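Local coordinates for protein beta-L-arabinobiosidase (Bacteroides thetaiotaomicron, PDB 5MQR) that probably hydrolyses arabinose-containing glycosidic linkages of plant pectin, as a large multidomain glycosidase of a gut bacterium, at residues T1067-K1072 and Y1077-G1082; I336-D341 and V407-S412; T1027-L1032 and D1049-F1054. All coordinates share one frame; numbering follows the deposited sequence.

Contact 1: T1067-K1072 and Y1077-G1082; sequences TILWDK and YHCGKG
Leu-1069 meets both Tyr-1077 and Cys-1079 with its two methyls. CG stands between backbone N and carbonyl carbon (chi1 66°), which turns the branches toward the loop: CD1 lies 3.9 Å from Cys-1079 SG, while CD2 sits over one face of the Tyr-1077 ring. At the edge of that ring and in its plane is the carbonyl of Trp-1070, with O 3.6 Å from Tyr-1077 CE2. The indole of Trp-1070 comes obliquely against the returning chain, CE3 3.3 Å from Gly-1082 C, and its NE1 is bonded to the carbonyl of Trp-1051. Asp-1071 and Gly-1082 form an antiparallel hydrogen-bonded pair, Asp-1071 N to Gly-1082 O at 3.0 Å and Gly-1082 N to Asp-1071 O at 2.8 Å. The Asp-1071 carboxylate reaches into the loop, its plane nearly perpendicular to the tyrosine ring (84°). OD2 takes the Tyr-1077 N-H on its syn side, at 2.8 Å and almost straight (169°), though clearly tilted out of the carboxylate plane. A water donates to the same OD2 at 2.6 Å, and also joins Cys-1079 N and Gly-1080 O. An alanine in place of Asp-1071 would be likely to leave the Tyr-1077 amide without its acceptor, the water short of one of its two, and the loop freer to move. In this hairpin between strands 1064-1071 and 1082-1087, part of the five-stranded sheet of the family 65-type C-terminal domain, side chain and water thus tie the loop where the pairing of Asp-1071 with Gly-1082 ends, OD2 also accepting a weak bond from Arg-1076 N.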
ATOM      1  N   THR A1067      -0.008  -9.968  -5.615  1.00 22.03           N
ATOM      2  CA  THR A1067      -0.562  -9.468  -4.365  1.00 22.15           C
ATOM      3  C   THR A1067      -2.013  -9.129  -4.600  1.00 22.05           C
ATOM      4  O   THR A1067      -2.346  -8.510  -5.600  1.00 22.54           O
ATOM      5  CB  THR A1067       0.138  -8.177  -3.938  1.00 21.73           C
ATOM      6  OG1 THR A1067       1.541  -8.374  -4.021  1.00 21.79           O
ATOM      7  CG2 THR A1067      -0.257  -7.761  -2.554  1.00 21.45           C
ATOM      8  N   ILE A1068      -2.873  -9.523  -3.682  1.00 21.93           N
ATOM      9  CA  ILE A1068      -4.275  -9.137  -3.741  1.00 21.94           C
ATOM     10  C   ILE A1068      -4.582  -8.520  -2.398  1.00 21.34           C
ATOM     11  O   ILE A1068      -4.357  -9.134  -1.369  1.00 20.39           O
ATOM     12  CB  ILE A1068      -5.208 -10.358  -3.944  1.00 22.24           C
ATOM     13  CG1 ILE A1068      -4.904 -11.054  -5.274  1.00 22.54           C
ATOM     14  CG2 ILE A1068      -6.674  -9.939  -3.842  1.00 22.46           C
ATOM     15  CD1 ILE A1068      -5.400 -12.479  -5.343  1.00 23.06           C
ATOM     16  N   LEU A1069      -5.121  -7.317  -2.429  1.00 21.59           N
ATOM     17  CA  LEU A1069      -5.452  -6.644  -1.224  1.00 22.23           C
ATOM     18  C   LEU A1069      -6.720  -5.830  -1.296  1.00 21.89           C
ATOM     19  O   LEU A1069      -7.187  -5.423  -2.368  1.00 22.28           O
ATOM     20  CB  LEU A1069      -4.280  -5.778  -0.765  1.00 22.91           C
ATOM     21  CG  LEU A1069      -3.809  -4.564  -1.567  1.00 23.62           C
ATOM     22  CD1 LEU A1069      -4.687  -3.330  -1.325  1.00 23.46           C
ATOM     23  CD2 LEU A1069      -2.351  -4.267  -1.196  1.00 23.35           C
ATOM     24  N   TRP A1070      -7.244  -5.607  -0.107  1.00 21.18           N
ATOM     25  CA  TRP A1070      -8.471  -4.899   0.113  1.00 21.62           C
ATOM     26  C   TRP A1070      -8.196  -3.925   1.241  1.00 21.54           C
ATOM     27  O   TRP A1070      -7.623  -4.297   2.253  1.00 20.30           O
ATOM     28  CB  TRP A1070      -9.579  -5.870   0.525  1.00 21.58           C
ATOM     29  CG  TRP A1070     -10.782  -5.187   1.080  1.00 21.84           C
ATOM     30  CD1 TRP A1070     -11.193  -5.205   2.369  1.00 22.01           C
ATOM     31  CD2 TRP A1070     -11.705  -4.333   0.373  1.00 21.91           C
ATOM     32  NE1 TRP A1070     -12.331  -4.435   2.515  1.00 22.21           N
ATOM     33  CE2 TRP A1070     -12.670  -3.895   1.307  1.00 22.01           C
ATOM     34  CE3 TRP A1070     -11.821  -3.916  -0.960  1.00 22.23           C
ATOM     35  CZ2 TRP A1070     -13.750  -3.054   0.956  1.00 22.38           C
ATOM     36  CZ3 TRP A1070     -12.908  -3.070  -1.320  1.00 22.86           C
ATOM     37  CH2 TRP A1070     -13.853  -2.657  -0.359  1.00 22.67           C
ATOM     38  N   ASP A1071      -8.613  -2.678   1.057  1.00 22.90           N
ATOM     39  CA  ASP A1071      -8.345  -1.615   2.041  1.00 23.12           C
ATOM     40  C   ASP A1071      -9.474  -0.630   1.924  1.00 24.26           C
ATOM     41  O   ASP A1071      -9.468   0.263   1.083  1.00 23.63           O
ATOM     42  CB  ASP A1071      -6.982  -0.970   1.776  1.00 22.16           C
ATOM     43  CG  ASP A1071      -6.429  -0.193   2.980  1.00 21.94           C
ATOM     44  OD1 ASP A1071      -7.183   0.092   3.959  1.00 21.45           O
ATOM     45  OD2 ASP A1071      -5.210   0.153   2.936  1.00 20.99           O
ATOM     46  N   LYS A1072     -10.474  -0.831   2.759  1.00 26.37           N
ATOM     47  CA  LYS A1072     -11.697  -0.052   2.678  1.00 28.35           C
ATOM     48  C   LYS A1072     -11.460   1.436   2.866  1.00 27.45           C
ATOM     49  O   LYS A1072     -12.013   2.237   2.132  1.00 27.72           O
ATOM     50  CB  LYS A1072     -12.674  -0.522   3.736  1.00 30.37           C
ATOM     51  CG  LYS A1072     -14.052   0.112   3.633  1.00 33.25           C
ATOM     52  CD  LYS A1072     -14.810  -0.069   4.940  1.00 34.90           C
ATOM     53  CE  LYS A1072     -16.035   0.834   4.985  1.00 37.24           C
ATOM     54  NZ  LYS A1072     -16.262   1.269   6.393  1.00 39.33           N
ATOM     55  N   TYR A1077      -2.638  -0.249   3.967  1.00 24.89           N
ATOM     56  CA  TYR A1077      -1.524  -0.367   2.982  1.00 24.66           C
ATOM     57  C   TYR A1077      -1.082   0.955   2.346  1.00 25.15           C
ATOM     58  O   TYR A1077      -0.035   0.981   1.717  1.00 25.12           O
ATOM     59  CB  TYR A1077      -1.850  -1.402   1.888  1.00 23.68           C
ATOM     60  CG  TYR A1077      -2.334  -2.672   2.532  1.00 23.42           C
ATOM     61  CD1 TYR A1077      -1.448  -3.501   3.216  1.00 23.55           C
ATOM     62  CD2 TYR A1077      -3.678  -3.000   2.552  1.00 23.18           C
ATOM     63  CE1 TYR A1077      -1.887  -4.654   3.852  1.00 23.22           C
ATOM     64  CE2 TYR A1077      -4.124  -4.155   3.181  1.00 23.43           C
ATOM     65  CZ  TYR A1077      -3.229  -4.978   3.832  1.00 22.97           C
ATOM     66  OH  TYR A1077      -3.673  -6.092   4.505  1.00 22.41           O
ATOM     67  N   HIS A1078      -1.870   2.024   2.504  1.00 25.56           N
ATOM     68  CA  HIS A1078      -1.534   3.359   1.956  1.00 25.91           C
ATOM     69  C   HIS A1078      -1.173   3.268   0.466  1.00 27.13           C
ATOM     70  O   HIS A1078      -0.131   3.762   0.039  1.00 27.44           O
ATOM     71  CB  HIS A1078      -0.406   4.014   2.770  1.00 24.83           C
ATOM     72  CG  HIS A1078      -0.792   4.337   4.179  1.00 24.79           C
ATOM     73  ND1 HIS A1078      -0.317   3.631   5.264  1.00 25.38           N
ATOM     74  CD2 HIS A1078      -1.624   5.275   4.681  1.00 25.63           C
ATOM     75  CE1 HIS A1078      -0.839   4.121   6.375  1.00 25.33           C
ATOM     76  NE2 HIS A1078      -1.633   5.125   6.048  1.00 25.88           N
ATOM     77  N   CYS A1079      -2.011   2.574  -0.308  1.00 27.51           N
ATOM     78  CA  CYS A1079      -1.866   2.534  -1.754  1.00 28.04           C
ATOM     79  C   CYS A1079      -3.211   2.790  -2.423  1.00 27.84           C
ATOM     80  O   CYS A1079      -3.400   2.415  -3.572  1.00 27.87           O
ATOM     81  CB  CYS A1079      -1.277   1.187  -2.189  1.00 28.63           C
ATOM     82  SG  CYS A1079      -2.438  -0.181  -1.909  1.00 30.84           S
ATOM     83  N   GLY A1080      -4.139   3.434  -1.709  1.00 27.74           N
ATOM     84  CA  GLY A1080      -5.491   3.678  -2.234  1.00 28.82           C
ATOM     85  C   GLY A1080      -6.566   2.806  -1.604  1.00 28.73           C
ATOM     86  O   GLY A1080      -6.272   1.806  -0.956  1.00 28.41           O
ATOM     87  N   LYS A1081      -7.815   3.211  -1.771  1.00 28.36           N
ATOM     88  CA  LYS A1081      -8.923   2.450  -1.245  1.00 28.69           C
ATOM     89  C   LYS A1081      -9.355   1.360  -2.224  1.00 28.00           C
ATOM     90  O   LYS A1081      -9.107   1.440  -3.417  1.00 27.50           O
ATOM     91  CB  LYS A1081     -10.096   3.361  -0.962  1.00 30.34           C
ATOM     92  CG  LYS A1081      -9.797   4.415   0.079  1.00 32.31           C
ATOM     93  CD  LYS A1081     -11.088   5.139   0.451  1.00 34.44           C
ATOM     94  CE  LYS A1081     -10.854   6.326   1.360  1.00 35.85           C
ATOM     95  NZ  LYS A1081     -12.171   6.878   1.832  1.00 38.21           N
ATOM     96  N   GLY A1082     -10.000   0.338  -1.691  1.00 27.19           N
ATOM     97  CA  GLY A1082     -10.620  -0.696  -2.495  1.00 27.01           C
ATOM     98  C   GLY A1082      -9.790  -1.954  -2.679  1.00 26.02           C
ATOM     99  O   GLY A1082      -8.866  -2.235  -1.904  1.00 25.75           O
TER
HETATM  100  O   HOH W   1      -4.381   1.002   0.604  1.00 26.38           O

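Contact 2: I336-D341 and V407-S412; sequences ISLSKD and VQINAS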
ATOM      1  N   ILE A 336       4.473  15.317   7.457  1.00 19.38           N
ATOM      2  CA  ILE A 336       3.104  15.015   7.092  1.00 19.20           C
ATOM      3  C   ILE A 336       2.604  13.854   7.970  1.00 19.47           C
ATOM      4  O   ILE A 336       3.332  12.877   8.228  1.00 18.87           O
ATOM      5  CB  ILE A 336       2.947  14.694   5.583  1.00 19.13           C
ATOM      6  CG1 ILE A 336       1.461  14.434   5.235  1.00 19.75           C
ATOM      7  CG2 ILE A 336       3.840  13.523   5.135  1.00 18.54           C
ATOM      8  CD1 ILE A 336       1.183  14.326   3.746  1.00 20.28           C
ATOM      9  N   SER A 337       1.368  14.004   8.444  1.00 19.82           N
ATOM     10  CA  SER A 337       0.653  12.976   9.169  1.00 20.38           C
ATOM     11  C   SER A 337      -0.655  12.678   8.424  1.00 20.72           C
ATOM     12  O   SER A 337      -1.320  13.593   7.962  1.00 21.66           O
ATOM     13  CB  SER A 337       0.363  13.425  10.624  1.00 20.34           C
ATOM     14  OG  SER A 337       1.524  13.504  11.450  1.00 20.03           O
ATOM     15  N   LEU A 338      -1.028  11.406   8.345  1.00 20.97           N
ATOM     16  CA  LEU A 338      -2.243  10.967   7.634  1.00 21.13           C
ATOM     17  C   LEU A 338      -3.350  10.494   8.577  1.00 22.06           C
ATOM     18  O   LEU A 338      -3.082  10.074   9.714  1.00 21.59           O
ATOM     19  CB  LEU A 338      -1.894   9.836   6.660  1.00 20.65           C
ATOM     20  CG  LEU A 338      -0.726  10.143   5.714  1.00 20.51           C
ATOM     21  CD1 LEU A 338      -0.383   8.918   4.892  1.00 20.31           C
ATOM     22  CD2 LEU A 338      -1.018  11.352   4.826  1.00 20.52           C
ATOM     23  N   SER A 339      -4.591  10.592   8.084  1.00 22.47           N
ATOM     24  CA  SER A 339      -5.801  10.202   8.803  1.00 22.76           C
ATOM     25  C   SER A 339      -6.808   9.734   7.780  1.00 23.83           C
ATOM     26  O   SER A 339      -6.930  10.351   6.712  1.00 23.01           O
ATOM     27  CB  SER A 339      -6.410  11.391   9.553  1.00 23.07           C
ATOM     28  OG  SER A 339      -7.647  11.070  10.181  1.00 22.80           O
ATOM     29  N   LYS A 340      -7.508   8.640   8.103  1.00 25.11           N
ATOM     30  CA  LYS A 340      -8.604   8.134   7.269  1.00 26.79           C
ATOM     31  C   LYS A 340      -9.919   8.877   7.480  1.00 26.73           C
ATOM     32  O   LYS A 340     -10.782   8.828   6.614  1.00 27.60           O
ATOM     33  CB  LYS A 340      -8.835   6.630   7.518  1.00 28.61           C
ATOM     34  CG  LYS A 340      -9.414   6.292   8.887  1.00 30.12           C
ATOM     35  CD  LYS A 340      -9.933   4.879   8.933  1.00 33.08           C
ATOM     36  CE  LYS A 340     -10.575   4.554  10.282  1.00 35.09           C
ATOM     37  NZ  LYS A 340      -9.910   3.343  10.837  1.00 37.18           N
ATOM     38  N   ASP A 341     -10.090   9.510   8.637  1.00 26.40           N
ATOM     39  CA  ASP A 341     -11.363  10.116   9.006  1.00 27.31           C
ATOM     40  C   ASP A 341     -11.312  11.607   9.332  1.00 26.52           C
ATOM     41  O   ASP A 341     -12.337  12.195   9.646  1.00 26.13           O
ATOM     42  CB  ASP A 341     -11.998   9.337  10.177  1.00 29.16           C
ATOM     43  CG  ASP A 341     -11.089   9.254  11.435  1.00 30.51           C
ATOM     44  OD1 ASP A 341     -10.240  10.162  11.655  1.00 30.67           O
ATOM     45  OD2 ASP A 341     -11.238   8.259  12.198  1.00 31.90           O
ATOM     46  N   VAL A 407      -1.259   8.960  -0.586  1.00 23.92           N
ATOM     47  CA  VAL A 407       0.066   9.132   0.006  1.00 24.27           C
ATOM     48  C   VAL A 407       0.638   7.766   0.365  1.00 24.74           C
ATOM     49  O   VAL A 407       0.054   7.071   1.141  1.00 25.17           O
ATOM     50  CB  VAL A 407       0.009  10.044   1.241  1.00 24.14           C
ATOM     51  CG1 VAL A 407       1.428  10.276   1.801  1.00 23.88           C
ATOM     52  CG2 VAL A 407      -0.683  11.379   0.900  1.00 23.97           C
ATOM     53  N   GLN A 408       1.754   7.385  -0.235  1.00 26.11           N
ATOM     54  CA  GLN A 408       2.393   6.083  -0.017  1.00 27.93           C
ATOM     55  C   GLN A 408       3.589   6.283   0.913  1.00 26.85           C
ATOM     56  O   GLN A 408       4.389   7.150   0.659  1.00 26.05           O
ATOM     57  CB  GLN A 408       2.942   5.522  -1.338  1.00 30.86           C
ATOM     58  CG  GLN A 408       2.161   4.460  -2.075  1.00 33.96           C
ATOM     59  CD  GLN A 408       2.902   4.045  -3.342  1.00 37.73           C
ATOM     60  OE1 GLN A 408       2.918   4.788  -4.337  1.00 39.83           O
ATOM     61  NE2 GLN A 408       3.583   2.898  -3.292  1.00 39.28           N
ATOM     62  N   ILE A 409       3.718   5.461   1.950  1.00 26.94           N
ATOM     63  CA  ILE A 409       4.868   5.489   2.843  1.00 28.33           C
ATOM     64  C   ILE A 409       6.040   4.677   2.264  1.00 28.29           C
ATOM     65  O   ILE A 409       7.170   5.165   2.210  1.00 29.85           O
ATOM     66  CB  ILE A 409       4.563   4.922   4.251  1.00 28.89           C
ATOM     67  CG1 ILE A 409       3.293   5.520   4.865  1.00 30.90           C
ATOM     68  CG2 ILE A 409       5.759   5.122   5.173  1.00 28.91           C
ATOM     69  CD1 ILE A 409       3.202   7.015   4.760  1.00 32.18           C
ATOM     70  N   ASN A 410       5.789   3.433   1.875  1.00 27.24           N
ATOM     71  CA  ASN A 410       6.855   2.548   1.411  1.00 27.00           C
ATOM     72  C   ASN A 410       6.733   2.275  -0.051  1.00 25.11           C
ATOM     73  O   ASN A 410       5.660   2.363  -0.611  1.00 25.44           O
ATOM     74  CB  ASN A 410       6.808   1.221   2.148  1.00 28.50           C
ATOM     75  CG  ASN A 410       6.906   1.393   3.638  1.00 30.06           C
ATOM     76  OD1 ASN A 410       7.704   2.174   4.158  1.00 31.83           O
ATOM     77  ND2 ASN A 410       6.074   0.669   4.338  1.00 32.16           N
ATOM     78  N   ALA A 411       7.850   1.937  -0.666  1.00 24.23           N
ATOM     79  CA  ALA A 411       7.865   1.559  -2.051  1.00 24.10           C
ATOM     80  C   ALA A 411       7.438   0.083  -2.104  1.00 23.74           C
ATOM     81  O   ALA A 411       7.903  -0.720  -1.288  1.00 24.89           O
ATOM     82  CB  ALA A 411       9.252   1.742  -2.620  1.00 24.46           C
ATOM     83  N   SER A 412       6.558  -0.256  -3.036  1.00 22.51           N
ATOM     84  CA  SER A 412       6.052  -1.613  -3.180  1.00 22.30           C
ATOM     85  C   SER A 412       6.826  -2.428  -4.229  1.00 22.38           C
ATOM     86  O   SER A 412       6.604  -3.630  -4.369  1.00 22.36           O
ATOM     87  CB  SER A 412       4.564  -1.579  -3.527  1.00 22.05           C
ATOM     88  OG  SER A 412       4.335  -1.158  -4.847  1.00 23.22           O
TER
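Ser-339 OG is gripped by several groups: it accepts the N-H of Asp-341 at 3.3 Å, closing an ST turn, and donates to the carbonyl of Glu-344, with a further weak bond from Gly-342 N. This network shapes the turn at the end of the strand, and takes no part in the contact with 407-412. That contact is made by the opposite face of the strand, which carries Ile-336 and Leu-338 while the serines point the other way, and it is apolar throughout. Leu-338 does most of it. With its CG anti to the carbonyl carbon (chi1 -52°) the isobutyl group reaches across to Val-407 and straddles it: CD1 is 3.8 Å from Val-407 CG1, and CD2 is 3.9 Å from Val-407 CG2. Ile-409 bends its side chain back (chi2 -47°), bringing CD1 to 4.1 Å from the same Leu-338 CD1. Ile-336 adds a looser touch, its CD1 4.5 Å from Val-407 CG1. Strand 334-339 runs between strands 321-325 and 349-350 in a four-stranded antiparallel sheet, consistent with a blade of the beta propeller. Ala-322 of the neighbouring strand 321-325 packs beside Ile-336 and Leu-338. Residues 407-412 belong to the connection from strand 397-403 to strand 416-417, and lie against that blade where Val-407 also touches Val-48, just ahead of strand 52-57.

Contact 3: T1027-L1032 and D1049-F1054; sequences TGLIGL and DKWDWF
Leu-1029 stands roughly perpendicular to Trp-1051, while Ile-1030 and Phe-1054 lie antiparallel, each passing the other's flank, so two neighbouring aliphatic side chains meet two aromatic rings in different ways. Leu-1029 has CG anti to its amide nitrogen (chi1 -163°) and extends a single methyl, CD2, to the far end of the indole, 3.9 Å from Trp-1051 CH2 and 4.1 Å from CZ3. Ile-1030 uses CD1, the end of its longer branch, which reaches the CD1-CE1 bond of the phenyl group, 3.4 Å from Phe-1054 CD1 and 3.5 Å from CE1. Both methyls come in obliquely, and the Ile-1030 one is packed tightly. The two rings also brace each other: Phe-1054 CD2 lies at the edge of the Trp-1051 indole, in its plane, and Lys-1050 lays CG above one indole face, toward the rim. Phe-1054 is put in position by a chi1 of 58°, which carries the ring back toward Trp-1051 and Ile-1030. Beyond the segments, Phe-668 and Phe-976 meet the indole edge-to-face, and the phenyl of Phe-1054 also meets Trp-1070. The Trp-1051 N-H is bonded to Gln-665. Gly-1031 follows with a positive phi of 86°, turning the chain away after helix 1022-1029. The contact joins that helix end and the turn after it to the beta sheet of the family 65-type C-terminal domain, at the start of strand 1053-1061. With no hydrogen bond between these two segments, the join across them rests on apolar packing; the buried indole nitrogen finds its polar partner elsewhere.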
ATOM      1  N   THR A1027      -8.094 -19.557  -3.228  1.00 22.23           N
ATOM      2  CA  THR A1027      -8.934 -19.611  -4.428  1.00 22.62           C
ATOM      3  C   THR A1027     -10.404 -19.299  -4.206  1.00 23.21           C
ATOM      4  O   THR A1027     -11.103 -19.017  -5.180  1.00 23.71           O
ATOM      5  CB  THR A1027      -8.852 -20.972  -5.170  1.00 22.28           C
ATOM      6  OG1 THR A1027      -9.359 -22.013  -4.333  1.00 21.85           O
ATOM      7  CG2 THR A1027      -7.443 -21.279  -5.573  1.00 22.02           C
ATOM      8  N   GLY A1028     -10.890 -19.382  -2.967  1.00 23.17           N
ATOM      9  CA  GLY A1028     -12.307 -19.194  -2.691  1.00 23.45           C
ATOM     10  C   GLY A1028     -12.541 -17.897  -1.952  1.00 24.00           C
ATOM     11  O   GLY A1028     -13.172 -16.968  -2.481  1.00 23.77           O
ATOM     12  N   LEU A1029     -12.022 -17.834  -0.721  1.00 24.35           N
ATOM     13  CA  LEU A1029     -12.169 -16.654   0.148  1.00 24.53           C
ATOM     14  C   LEU A1029     -11.542 -15.387  -0.462  1.00 23.94           C
ATOM     15  O   LEU A1029     -12.228 -14.430  -0.719  1.00 23.41           O
ATOM     16  CB  LEU A1029     -11.559 -16.933   1.518  1.00 24.99           C
ATOM     17  CG  LEU A1029     -12.022 -15.943   2.568  1.00 26.18           C
ATOM     18  CD1 LEU A1029     -13.415 -16.261   3.075  1.00 27.01           C
ATOM     19  CD2 LEU A1029     -11.061 -15.983   3.722  1.00 27.31           C
ATOM     20  N   ILE A1030     -10.244 -15.409  -0.711  1.00 23.99           N
ATOM     21  CA  ILE A1030      -9.568 -14.319  -1.416  1.00 24.41           C
ATOM     22  C   ILE A1030      -9.959 -14.330  -2.891  1.00 24.11           C
ATOM     23  O   ILE A1030     -10.040 -13.285  -3.524  1.00 23.95           O
ATOM     24  CB  ILE A1030      -8.033 -14.449  -1.310  1.00 25.56           C
ATOM     25  CG1 ILE A1030      -7.573 -14.350   0.148  1.00 25.64           C
ATOM     26  CG2 ILE A1030      -7.312 -13.389  -2.149  1.00 25.78           C
ATOM     27  CD1 ILE A1030      -7.637 -12.950   0.709  1.00 26.17           C
ATOM     28  N   GLY A1031     -10.206 -15.520  -3.433  1.00 23.49           N
ATOM     29  CA  GLY A1031     -10.844 -15.637  -4.710  1.00 23.11           C
ATOM     30  C   GLY A1031      -9.937 -15.565  -5.920  1.00 22.79           C
ATOM     31  O   GLY A1031     -10.425 -15.246  -7.015  1.00 22.92           O
ATOM     32  N   LEU A1032      -8.656 -15.897  -5.779  1.00 21.72           N
ATOM     33  CA  LEU A1032      -7.811 -16.027  -6.971  1.00 21.97           C
ATOM     34  C   LEU A1032      -8.230 -17.267  -7.740  1.00 22.02           C
ATOM     35  O   LEU A1032      -8.121 -18.366  -7.220  1.00 21.56           O
ATOM     36  CB  LEU A1032      -6.336 -16.121  -6.603  1.00 22.01           C
ATOM     37  CG  LEU A1032      -5.332 -16.368  -7.749  1.00 22.43           C
ATOM     38  CD1 LEU A1032      -5.355 -15.277  -8.812  1.00 22.79           C
ATOM     39  CD2 LEU A1032      -3.937 -16.486  -7.161  1.00 22.22           C
ATOM     40  N   ASP A1049     -18.303  -5.435   4.158  1.00 39.18           N
ATOM     41  CA  ASP A1049     -18.226  -5.006   5.574  1.00 39.68           C
ATOM     42  C   ASP A1049     -17.852  -6.093   6.569  1.00 36.37           C
ATOM     43  O   ASP A1049     -18.028  -5.907   7.782  1.00 38.55           O
ATOM     44  CB  ASP A1049     -19.507  -4.268   6.034  1.00 43.06           C
ATOM     45  CG  ASP A1049     -19.794  -3.058   5.195  1.00 46.94           C
ATOM     46  OD1 ASP A1049     -19.014  -2.075   5.321  1.00 52.14           O
ATOM     47  OD2 ASP A1049     -20.760  -3.099   4.391  1.00 50.14           O
ATOM     48  N   LYS A1050     -17.334  -7.219   6.086  1.00 32.47           N
ATOM     49  CA  LYS A1050     -16.827  -8.234   6.990  1.00 29.95           C
ATOM     50  C   LYS A1050     -15.488  -7.762   7.569  1.00 27.98           C
ATOM     51  O   LYS A1050     -15.342  -7.691   8.780  1.00 26.89           O
ATOM     52  CB  LYS A1050     -16.662  -9.568   6.258  1.00 29.86           C
ATOM     53  CG  LYS A1050     -16.065 -10.706   7.068  1.00 29.08           C
ATOM     54  CD  LYS A1050     -16.779 -10.977   8.384  1.00 29.21           C
ATOM     55  CE  LYS A1050     -18.188 -11.521   8.193  1.00 30.60           C
ATOM     56  NZ  LYS A1050     -18.798 -11.862   9.521  1.00 31.39           N
ATOM     57  N   TRP A1051     -14.540  -7.442   6.678  1.00 25.86           N
ATOM     58  CA  TRP A1051     -13.183  -7.033   7.017  1.00 24.65           C
ATOM     59  C   TRP A1051     -12.787  -5.673   6.382  1.00 24.28           C
ATOM     60  O   TRP A1051     -12.882  -5.493   5.164  1.00 24.58           O
ATOM     61  CB  TRP A1051     -12.179  -8.101   6.543  1.00 23.62           C
ATOM     62  CG  TRP A1051     -12.264  -9.408   7.259  1.00 24.05           C
ATOM     63  CD1 TRP A1051     -12.845  -9.661   8.486  1.00 24.01           C
ATOM     64  CD2 TRP A1051     -11.702 -10.651   6.827  1.00 23.55           C
ATOM     65  NE1 TRP A1051     -12.722 -10.985   8.798  1.00 23.66           N
ATOM     66  CE2 TRP A1051     -12.020 -11.614   7.803  1.00 23.53           C
ATOM     67  CE3 TRP A1051     -10.980 -11.048   5.694  1.00 23.41           C
ATOM     68  CZ2 TRP A1051     -11.630 -12.951   7.689  1.00 23.33           C
ATOM     69  CZ3 TRP A1051     -10.607 -12.375   5.573  1.00 23.25           C
ATOM     70  CH2 TRP A1051     -10.921 -13.308   6.578  1.00 23.26           C
ATOM     71  N   ASP A1052     -12.280  -4.750   7.195  1.00 24.09           N
ATOM     72  CA  ASP A1052     -11.819  -3.461   6.686  1.00 24.32           C
ATOM     73  C   ASP A1052     -10.607  -3.591   5.783  1.00 23.50           C
ATOM     74  O   ASP A1052     -10.374  -2.724   4.950  1.00 23.69           O
ATOM     75  CB  ASP A1052     -11.459  -2.512   7.823  1.00 25.04           C
ATOM     76  CG  ASP A1052     -12.661  -2.027   8.582  1.00 25.95           C
ATOM     77  OD1 ASP A1052     -13.822  -2.214   8.133  1.00 26.14           O
ATOM     78  OD2 ASP A1052     -12.426  -1.429   9.644  1.00 27.24           O
ATOM     79  N   TRP A1053      -9.844  -4.668   5.939  1.00 22.60           N
ATOM     80  CA  TRP A1053      -8.675  -4.880   5.101  1.00 22.01           C
ATOM     81  C   TRP A1053      -8.290  -6.317   5.105  1.00 21.41           C
ATOM     82  O   TRP A1053      -8.619  -7.036   6.039  1.00 21.44           O
ATOM     83  CB  TRP A1053      -7.486  -4.048   5.617  1.00 21.69           C
ATOM     84  CG  TRP A1053      -7.277  -4.119   7.099  1.00 21.90           C
ATOM     85  CD1 TRP A1053      -7.796  -3.266   8.059  1.00 22.60           C
ATOM     86  CD2 TRP A1053      -6.521  -5.097   7.806  1.00 22.03           C
ATOM     87  NE1 TRP A1053      -7.398  -3.671   9.317  1.00 22.54           N
ATOM     88  CE2 TRP A1053      -6.611  -4.787   9.188  1.00 22.37           C
ATOM     89  CE3 TRP A1053      -5.783  -6.223   7.411  1.00 22.17           C
ATOM     90  CZ2 TRP A1053      -5.969  -5.555  10.173  1.00 22.81           C
ATOM     91  CZ3 TRP A1053      -5.136  -6.985   8.394  1.00 22.65           C
ATOM     92  CH2 TRP A1053      -5.242  -6.649   9.761  1.00 22.62           C
ATOM     93  N   PHE A1054      -7.579  -6.730   4.063  1.00 20.75           N
ATOM     94  CA  PHE A1054      -6.866  -8.012   4.082  1.00 20.76           C
ATOM     95  C   PHE A1054      -5.882  -8.022   2.947  1.00 20.79           C
ATOM     96  O   PHE A1054      -5.950  -7.173   2.053  1.00 20.70           O
ATOM     97  CB  PHE A1054      -7.806  -9.234   3.978  1.00 21.00           C
ATOM     98  CG  PHE A1054      -8.674  -9.249   2.749  1.00 21.42           C
ATOM     99  CD1 PHE A1054      -8.188  -9.708   1.542  1.00 21.82           C
ATOM    100  CD2 PHE A1054      -9.992  -8.823   2.811  1.00 22.03           C
ATOM    101  CE1 PHE A1054      -8.993  -9.725   0.403  1.00 22.28           C
ATOM    102  CE2 PHE A1054     -10.805  -8.828   1.681  1.00 22.52           C
ATOM    103  CZ  PHE A1054     -10.303  -9.288   0.472  1.00 22.70           C
TER

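Contacts 1 and 3 concern the same antiparallel sheet, whose strands 1053-1061 and 1064-1071 are neighbours; Lys-1072 N and Asp-1052 O probably make a hydrogen bond between them. Contact 3 is wholly buried and apolar, fastening a helix end to that sheet. Contact 1, at its partly buried margin, depends on backbone bonds, a carboxylate and a water. Contact 2 is buried and apolar like contact 3, but aliphatic on both sides, where contact 3 sets methyls against aromatic rings, and it belongs to the propeller side of the molecule. His-1078 joins contacts 1 and 2, packing on Gln-408, Val-407, Leu-338 and Ile-409, while contacts 2 and 3 do not touch, their nearest atoms being about 6 Å apart.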